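PDB 6PWI: putative hyaluronoglucosaminidase from Clostridium perfringens, which belongs to glycoside hydrolase family 84 and probably has hexosaminidase activity, this chain being the part of a longer protein that holds the barrel domain. Local coordinates for residues Ala339-Val343 with Phe378-Ala382. Residues are numbered along the deposited sequence; the frame is centred on the assembly and turned at random.
Sequences AGGDV and FFEEA
Val343 and Ala339 meet the ring of Phe378 through apolar contacts. Val343 CG1 approaches the CD1-CE1 bond of the ring obliquely, 3.6 Å from Phe378 CD1. Ala339 CB meets the ring edge-on, 3.9 Å from Phe378 CZ. CG of Phe378 lies anti to the backbone N (chi1 171°), which carries the ring out from the helix to the turn. Ala382 CB, one helical turn further on, sits above one face of the ring, closer to its margin than to its centre.

Backbone atoms also touch the ring. Gly341 C is 3.6 Å from Phe378 CE1, and Asp342 O is 3.5 Å from Phe378 CZ. The ring thus packs against a type I' beta turn from Ala339 to Asp342, closed by the hydrogen bond from Asp342 N to Ala339 O. This turn belongs to the loop after strand 328-330 of the eight-stranded parallel TIM-type barrel. Helix 373-383 is an outer helix between strands 359-362 and 387-391. Leu348 of helix 346-351 touches both Ala339 and Ala382.

The extended side chain of Glu381 passes Val343, with Val343 CG2 4.0 Å from Glu381 OE2. No hydrogen bond links the two segments. Asp342 OD1 accepts a hydrogen bond from Asn344 N within the loop.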
loop_
_atom_site.group_PDB
_atom_site.type_symbol
_atom_site.label_atom_id
_atom_site.label_comp_id
_atom_site.label_asym_id
_atom_site.label_seq_id
_atom_site.Cartn_x
_atom_site.Cartn_y
_atom_site.Cartn_z
ATOM N N ALA A 339 21.088 15.933 -5.162
ATOM C CA ALA A 339 22.434 15.401 -5.239
ATOM C C ALA A 339 23.219 16.185 -6.282
ATOM O O ALA A 339 24.399 15.913 -6.494
ATOM C CB ALA A 339 22.384 13.938 -5.588
ATOM N N GLY A 340 22.541 17.140 -6.932
ATOM C CA GLY A 340 23.126 17.954 -7.987
ATOM C C GLY A 340 23.372 17.163 -9.274
ATOM O O GLY A 340 24.061 17.644 -10.179
ATOM N N GLY A 341 22.803 15.951 -9.341
ATOM C CA GLY A 341 23.055 15.007 -10.420
ATOM C C GLY A 341 24.508 14.532 -10.455
ATOM O O GLY A 341 25.000 14.088 -11.489
ATOM N N ASP A 342 25.183 14.627 -9.306
ATOM C CA ASP A 342 26.604 14.352 -9.205
ATOM C C ASP A 342 26.796 12.919 -8.708
ATOM O O ASP A 342 26.455 12.617 -7.567
ATOM C CB ASP A 342 27.229 15.358 -8.234
ATOM C CG ASP A 342 28.745 15.342 -8.157
ATOM O OD1 ASP A 342 29.365 14.464 -8.799
ATOM O OD2 ASP A 342 29.297 16.225 -7.460
ATOM N N VAL A 343 27.356 12.046 -9.556
ATOM C CA VAL A 343 27.634 10.668 -9.170
ATOM C C VAL A 343 28.869 10.609 -8.267
ATOM O O VAL A 343 29.277 9.528 -7.851
ATOM C CB VAL A 343 27.778 9.715 -10.378
ATOM C CG1 VAL A 343 26.544 9.704 -11.267
ATOM C CG2 VAL A 343 29.027 9.991 -11.200
ATOM N N PHE A 378 21.647 5.687 -10.977
ATOM C CA PHE A 378 22.324 6.850 -10.431
ATOM C C PHE A 378 22.653 6.601 -8.959
ATOM O O PHE A 378 23.787 6.817 -8.529
ATOM C CB PHE A 378 21.505 8.132 -10.611
ATOM C CG PHE A 378 22.091 9.298 -9.853
ATOM C CD1 PHE A 378 23.049 10.113 -10.432
ATOM C CD2 PHE A 378 21.740 9.541 -8.533
ATOM C CE1 PHE A 378 23.616 11.165 -9.726
ATOM C CE2 PHE A 378 22.309 10.589 -7.827
ATOM C CZ PHE A 378 23.242 11.403 -8.424
ATOM N N PHE A 379 21.635 6.164 -8.203
ATOM C CA PHE A 379 21.773 5.927 -6.777
ATOM C C PHE A 379 22.904 4.933 -6.525
ATOM O O PHE A 379 23.728 5.150 -5.639
ATOM C CB PHE A 379 20.465 5.413 -6.170
ATOM C CG PHE A 379 20.546 5.160 -4.684
ATOM C CD1 PHE A 379 20.133 6.126 -3.777
ATOM C CD2 PHE A 379 21.061 3.970 -4.190
ATOM C CE1 PHE A 379 20.216 5.900 -2.412
ATOM C CE2 PHE A 379 21.154 3.748 -2.825
ATOM C CZ PHE A 379 20.727 4.710 -1.940
ATOM N N GLU A 380 22.926 3.851 -7.315
ATOM C CA GLU A 380 23.903 2.790 -7.140
ATOM C C GLU A 380 25.313 3.316 -7.411
ATOM O O GLU A 380 26.232 3.038 -6.645
ATOM C CB GLU A 380 23.554 1.560 -7.985
ATOM C CG GLU A 380 24.459 0.371 -7.696
ATOM C CD GLU A 380 24.006 -0.998 -8.177
ATOM O OE1 GLU A 380 22.875 -1.118 -8.705
ATOM O OE2 GLU A 380 24.790 -1.954 -8.016
ATOM N N GLU A 381 25.467 4.084 -8.494
ATOM C CA GLU A 381 26.737 4.672 -8.889
ATOM C C GLU A 381 27.247 5.604 -7.782
ATOM O O GLU A 381 28.448 5.671 -7.538
ATOM C CB GLU A 381 26.541 5.391 -10.227
ATOM C CG GLU A 381 27.799 5.581 -11.058
ATOM C CD GLU A 381 27.565 5.930 -12.527
ATOM O OE1 GLU A 381 26.469 5.602 -13.062
ATOM O OE2 GLU A 381 28.478 6.529 -13.150
ATOM N N ALA A 382 26.330 6.306 -7.099
ATOM C CA ALA A 382 26.688 7.353 -6.151
ATOM C C ALA A 382 26.937 6.792 -4.749
ATOM O O ALA A 382 27.827 7.255 -4.037
ATOM C CB ALA A 382 25.616 8.417 -6.130
#